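Local structure of myroilysin (Myroides sp. CSLB8, 5ZJK) at residues 1-6 / 109-114; 116-121 / 156-161. The protein probably cuts peptide bonds within proteins as a zinc-dependent metalloendopeptidase of the astacin family. All blocks are in the same frame, centred on the assembly; numbering follows the deposited sequence.

In the fold
Both contacts hold the two-stranded antiparallel sheet made by 2-4 and 158-160, and both use the loop that follows helix 94-107. Contact 1 is fully buried. It pairs the first strand with the loop just beyond the helix and is tied by backbone bonds, a salt bridge and a water, next to a zinc ligand. Contact 2 lies farther along the same loop and nearer the surface. It joins 116-121 to the other strand, mainly through ring and apolar packing. The centres of contact 1 and contact 2 are about 8 Å apart. G1, V3 and R5 bond to S161, Q159 and Q157 through the backbone, so the sheet links the contacts directly.

Contact 1 of 2, residues 1-6 / 109-114; sequences GAVVRS and LGMIHE. With ZN (zinc ion), chain S.
The amino group of G1 is gripped by two side chains. G1 N forms a salt bridge with E114 OE2 at 2.8 Å, and it also bonds S161 OG. It meets the carboxylate oxygen on the syn side, 27° out of the carboxylate plane. The amide of D164 takes the same E114 OE2. The other oxygen, E114 OE1, accepts from a water at 2.6 Å. That water also accepts from A2 N and donates to I112 O, so it joins the two backbones to the carboxylate. A chain terminus buried against the glutamate after the third zinc histidine is characteristic of mature astacins. Here that histidine is H113, whose NE2 sits 2.2 Å from the zinc ion.

Beyond the water, V3 and M111 form a single antiparallel bridge as a non-hydrogen-bonded pair. Its flanking bonds are I112 N to A2 O at 2.9 Å, nearly straight at 164°, and V4 N to G110 O at 3.1 Å. G110 closes helix 94-107 with a Schellman motif. Its positive phi turns the chain toward H113, as expected of the HExxHxxGxxH zinc signature.

Side chains pack beside the bridge. V3 CG2 meets M111 CG at 3.5 Å. I112 CG1 stands between its backbone N and carbonyl carbon (chi1 60°). This places the CG1 branch by A2, with CD1 3.7 Å from A2 CB, while the CG2 branch crosses V4 CG2 at about a right angle.

M111 O accepts from ND1 of the zinc ligand H107, a second-shell bond. V3 packs on F197 and V201 of helix 192-201, and M111 on I198. Strand 2-4 pairs with strand 158-160 as well, so it lies between that strand and the loop after the zinc helix.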
loop_
_atom_site.group_PDB
_atom_site.type_symbol
_atom_site.label_atom_id
_atom_site.label_comp_id
_atom_site.label_asym_id
_atom_site.label_seq_id
_atom_site.Cartn_x
_atom_site.Cartn_y
_atom_site.Cartn_z
ATOM N N GLY A 1 0.876 -4.956 10.834
ATOM C CA GLY A 1 1.772 -4.387 9.846
ATOM C C GLY A 1 3.009 -5.234 9.626
ATOM O O GLY A 1 3.478 -5.912 10.539
ATOM N N ALA A 2 3.539 -5.197 8.409
ATOM C CA ALA A 2 4.746 -5.947 8.081
ATOM C C ALA A 2 5.555 -5.243 6.997
ATOM O O ALA A 2 5.011 -4.814 5.982
ATOM C CB ALA A 2 4.389 -7.358 7.647
ATOM N N VAL A 3 6.858 -5.129 7.226
ATOM C CA VAL A 3 7.762 -4.480 6.286
ATOM C C VAL A 3 8.830 -5.459 5.816
ATOM O O VAL A 3 9.403 -6.182 6.626
ATOM C CB VAL A 3 8.454 -3.254 6.922
ATOM C CG1 VAL A 3 9.505 -2.673 5.985
ATOM C CG2 VAL A 3 7.434 -2.204 7.307
ATOM N N VAL A 4 9.091 -5.491 4.513
ATOM C CA VAL A 4 10.239 -6.231 4.005
ATOM C C VAL A 4 11.506 -5.522 4.469
ATOM O O VAL A 4 11.747 -4.371 4.104
ATOM C CB VAL A 4 10.228 -6.343 2.469
ATOM C CG1 VAL A 4 11.483 -7.047 1.980
ATOM C CG2 VAL A 4 8.988 -7.083 2.002
ATOM N N ARG A 5 12.305 -6.211 5.280
ATOM C CA ARG A 5 13.470 -5.607 5.924
ATOM C C ARG A 5 14.448 -4.971 4.942
ATOM O O ARG A 5 15.002 -3.906 5.212
ATOM C CB ARG A 5 14.211 -6.650 6.764
ATOM C CG ARG A 5 13.448 -7.131 7.984
ATOM C CD ARG A 5 14.381 -7.807 8.979
ATOM N NE ARG A 5 14.326 -7.169 10.290
ATOM C CZ ARG A 5 13.598 -7.617 11.308
ATOM N NH1 ARG A 5 12.868 -8.715 11.171
ATOM N NH2 ARG A 5 13.606 -6.971 12.465
ATOM N N SER A 6 14.654 -5.620 3.802
ATOM C CA SER A 6 15.640 -5.161 2.830
ATOM C C SER A 6 15.173 -3.942 2.035
ATOM O O SER A 6 15.935 -3.387 1.246
ATOM C CB SER A 6 16.002 -6.296 1.872
ATOM O OG SER A 6 14.845 -6.827 1.251
ATOM N N LEU A 109 6.892 2.944 2.054
ATOM C CA LEU A 109 7.660 2.889 3.291
ATOM C C LEU A 109 8.224 1.491 3.514
ATOM O O LEU A 109 9.044 1.277 4.406
ATOM C CB LEU A 109 6.799 3.311 4.484
ATOM C CG LEU A 109 6.520 4.810 4.599
ATOM C CD1 LEU A 109 5.741 5.124 5.866
ATOM C CD2 LEU A 109 7.820 5.588 4.562
ATOM N N GLY A 110 7.778 0.541 2.698
ATOM C CA GLY A 110 8.295 -0.813 2.747
ATOM C C GLY A 110 7.291 -1.840 3.231
ATOM O O GLY A 110 7.626 -3.011 3.394
ATOM N N MET A 111 6.053 -1.410 3.451
ATOM C CA MET A 111 5.039 -2.297 4.009
ATOM C C MET A 111 4.335 -3.136 2.949
ATOM O O MET A 111 4.004 -2.651 1.868
ATOM C CB MET A 111 4.007 -1.495 4.796
ATOM C CG MET A 111 4.596 -0.675 5.921
ATOM S SD MET A 111 3.317 -0.099 7.038
ATOM C CE MET A 111 2.206 0.598 5.840
ATOM N N ILE A 112 4.106 -4.401 3.281
ATOM C CA ILE A 112 3.422 -5.333 2.396
ATOM C C ILE A 112 1.919 -5.314 2.628
ATOM O O ILE A 112 1.410 -4.514 3.411
ATOM C CB ILE A 112 3.925 -6.770 2.597
ATOM C CG1 ILE A 112 3.685 -7.207 4.045
ATOM C CG2 ILE A 112 5.395 -6.871 2.245
ATOM C CD1 ILE A 112 3.856 -8.686 4.279
ATOM N N HIS A 113 1.216 -6.225 2.000
ATOM C CA HIS A 113 -0.203 -6.375 2.180
ATOM C C HIS A 113 -0.436 -7.165 3.413
ATOM O O HIS A 113 0.176 -8.162 3.575
ATOM C CB HIS A 113 -0.808 -7.093 1.022
ATOM C CG HIS A 113 -0.994 -6.234 -0.166
ATOM N ND1 HIS A 113 -0.946 -6.716 -1.437
ATOM C CD2 HIS A 113 -1.234 -4.926 -0.272
ATOM C CE1 HIS A 113 -1.114 -5.736 -2.281
ATOM N NE2 HIS A 113 -1.299 -4.636 -1.598
ATOM N N GLU A 114 -1.375 -6.735 4.243
ATOM C CA GLU A 114 -1.609 -7.359 5.540
ATOM C C GLU A 114 -2.287 -8.721 5.417
ATOM O O GLU A 114 -2.237 -9.529 6.344
ATOM C CB GLU A 114 -2.444 -6.433 6.430
ATOM C CG GLU A 114 -2.444 -6.805 7.911
ATOM C CD GLU A 114 -1.120 -6.523 8.604
ATOM O OE1 GLU A 114 -0.168 -6.070 7.936
ATOM O OE2 GLU A 114 -1.032 -6.754 9.829
HETATM ZN ZN ZN S . -1.279 -2.446 -1.975
HETATM O O HOH W 1 1.486 -4.674 6.516
#

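Contact 2 of 2, residues 116-121 / 156-161; sequences QHPLTN and TQTQYS
The rings of H117 and Y160 meet obliquely, with centroids 5.9 Å apart and planes at 81°. P118 CD lies over one face of the H117 ring, offset toward its rim. L119 CA sits at the edge, in plane. Also at the edge, near the plane, is S161 O, 3.0 Å from H117 NE2. The Y160 ring is approached obliquely by P118 and L119. P118 CG comes to 3.8 Å from Y160 CD2, the two side chains running past each other in opposite directions. L119 crosses the tyrosine at about a right angle and brings CD1 to 3.6 Å from Y160 CE1.

The histidine is fixed within its own loop. With H117 CG anti to the backbone N (chi1 -163°), the ring reaches over to Y160 CB and S161 O. H117 ND1 accepts from L119 N at 3.0 Å. The donor is tilted 25° from the ring plane. H117 to T120 form a type I turn, closed by T120 N to H117 O at 3.2 Å. The same ring therefore braces the turn and touches Y160 CB. With an alanine in place of H117, L119 N would probably lose its side-chain acceptor and a gap would probably open beside Y160 CB and S161 O.

The same P118 CG also rests 3.5 Å from T158 OG1. That hydroxyl is already bonded to S154 O, so it meets the proline as packing. The S161 hydroxyl is likewise committed, to G1 N. H117 NE2 makes a weak bond to G1 O, and A2 touches H117, P118 and Y160.

With ND1 as acceptor, the ring is probably neutral with its proton on NE2. The contact thus rests mainly on shape: a proline and a leucine packed against a tyrosine ring, with one histidine whose polar atoms are turned to the backbone.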
loop_
_atom_site.group_PDB
_atom_site.type_symbol
_atom_site.label_atom_id
_atom_site.label_comp_id
_atom_site.label_asym_id
_atom_site.label_seq_id
_atom_site.Cartn_x
_atom_site.Cartn_y
_atom_site.Cartn_z
ATOM N N GLN A 116 -1.215 -10.824 3.498
ATOM C CA GLN A 116 -0.074 -11.684 3.210
ATOM C C GLN A 116 0.922 -11.641 4.365
ATOM O O GLN A 116 2.102 -11.949 4.195
ATOM C CB GLN A 116 0.603 -11.265 1.904
ATOM C CG GLN A 116 -0.320 -11.275 0.695
ATOM C CD GLN A 116 0.415 -11.005 -0.603
ATOM O OE1 GLN A 116 0.840 -9.881 -0.867
ATOM N NE2 GLN A 116 0.571 -12.041 -1.420
ATOM N N HIS A 117 0.427 -11.250 5.536
ATOM C CA HIS A 117 1.225 -11.153 6.756
ATOM C C HIS A 117 1.918 -12.479 7.071
ATOM O O HIS A 117 1.341 -13.545 6.875
ATOM C CB HIS A 117 0.328 -10.724 7.922
ATOM C CG HIS A 117 1.074 -10.207 9.112
ATOM N ND1 HIS A 117 1.551 -11.030 10.107
ATOM C CD2 HIS A 117 1.418 -8.946 9.468
ATOM C CE1 HIS A 117 2.160 -10.299 11.025
ATOM N NE2 HIS A 117 2.093 -9.032 10.660
ATOM N N PRO A 118 3.170 -12.418 7.552
ATOM C CA PRO A 118 3.937 -13.638 7.834
ATOM C C PRO A 118 3.360 -14.491 8.966
ATOM O O PRO A 118 3.664 -15.681 9.036
ATOM C CB PRO A 118 5.322 -13.101 8.218
ATOM C CG PRO A 118 5.088 -11.690 8.635
ATOM C CD PRO A 118 3.975 -11.203 7.765
ATOM N N LEU A 119 2.545 -13.898 9.830
ATOM C CA LEU A 119 1.975 -14.627 10.960
ATOM C C LEU A 119 0.570 -15.149 10.676
ATOM O O LEU A 119 0.008 -15.894 11.477
ATOM C CB LEU A 119 1.942 -13.742 12.208
ATOM C CG LEU A 119 3.275 -13.313 12.821
ATOM C CD1 LEU A 119 3.034 -12.469 14.061
ATOM C CD2 LEU A 119 4.132 -14.523 13.152
ATOM N N THR A 120 0.004 -14.762 9.538
ATOM C CA THR A 120 -1.393 -15.070 9.255
ATOM C C THR A 120 -1.579 -16.391 8.510
ATOM O O THR A 120 -0.649 -16.919 7.899
ATOM C CB THR A 120 -2.061 -13.945 8.433
ATOM O OG1 THR A 120 -3.482 -13.993 8.618
ATOM C CG2 THR A 120 -1.742 -14.086 6.952
ATOM N N ASN A 121 -2.795 -16.919 8.591
ATOM C CA ASN A 121 -3.206 -18.091 7.828
ATOM C C ASN A 121 -4.688 -17.958 7.502
ATOM O O ASN A 121 -5.520 -18.728 7.985
ATOM C CB ASN A 121 -2.925 -19.381 8.601
ATOM C CG ASN A 121 -3.198 -20.627 7.777
ATOM O OD1 ASN A 121 -3.494 -20.547 6.586
ATOM N ND2 ASN A 121 -3.093 -21.789 8.411
ATOM N N THR A 156 11.385 -14.253 8.382
ATOM C CA THR A 156 12.824 -14.039 8.277
ATOM C C THR A 156 13.175 -12.827 7.417
ATOM O O THR A 156 14.193 -12.174 7.646
ATOM C CB THR A 156 13.533 -15.279 7.700
ATOM O OG1 THR A 156 13.006 -15.574 6.401
ATOM C CG2 THR A 156 13.323 -16.480 8.608
ATOM N N GLN A 157 12.338 -12.529 6.431
ATOM C CA GLN A 157 12.593 -11.400 5.541
ATOM C C GLN A 157 11.823 -10.152 5.953
ATOM O O GLN A 157 11.983 -9.093 5.347
ATOM C CB GLN A 157 12.241 -11.761 4.095
ATOM C CG GLN A 157 13.426 -12.221 3.261
ATOM C CD GLN A 157 13.266 -11.885 1.789
ATOM O OE1 GLN A 157 12.904 -12.740 0.980
ATOM N NE2 GLN A 157 13.533 -10.632 1.436
ATOM N N THR A 158 10.989 -10.271 6.980
ATOM C CA THR A 158 10.133 -9.158 7.371
ATOM C C THR A 158 10.243 -8.761 8.839
ATOM O O THR A 158 10.491 -9.592 9.710
ATOM C CB THR A 158 8.650 -9.464 7.079
ATOM O OG1 THR A 158 8.274 -10.683 7.733
ATOM C CG2 THR A 158 8.414 -9.601 5.583
ATOM N N GLN A 159 10.062 -7.468 9.087
ATOM C CA GLN A 159 9.866 -6.937 10.427
ATOM C C GLN A 159 8.377 -6.662 10.594
ATOM O O GLN A 159 7.791 -5.916 9.810
ATOM C CB GLN A 159 10.688 -5.667 10.638
ATOM C CG GLN A 159 10.493 -5.002 11.987
ATOM C CD GLN A 159 11.230 -3.683 12.089
ATOM O OE1 GLN A 159 11.616 -3.098 11.078
ATOM N NE2 GLN A 159 11.431 -3.208 13.311
ATOM N N TYR A 160 7.761 -7.266 11.604
ATOM C CA TYR A 160 6.305 -7.281 11.679
ATOM C C TYR A 160 5.745 -7.075 13.081
ATOM O O TYR A 160 6.405 -7.355 14.080
ATOM C CB TYR A 160 5.780 -8.606 11.122
ATOM C CG TYR A 160 6.398 -9.819 11.780
ATOM C CD1 TYR A 160 5.844 -10.370 12.929
ATOM C CD2 TYR A 160 7.539 -10.411 11.257
ATOM C CE1 TYR A 160 6.408 -11.475 13.534
ATOM C CE2 TYR A 160 8.110 -11.515 11.856
ATOM C CZ TYR A 160 7.539 -12.043 12.993
ATOM O OH TYR A 160 8.104 -13.144 13.593
ATOM N N SER A 161 4.512 -6.581 13.134
ATOM C CA SER A 161 3.738 -6.552 14.365
ATOM C C SER A 161 2.775 -7.728 14.354
ATOM O O SER A 161 2.884 -8.617 13.509
ATOM C CB SER A 161 2.973 -5.238 14.507
ATOM O OG SER A 161 1.840 -5.215 13.655
#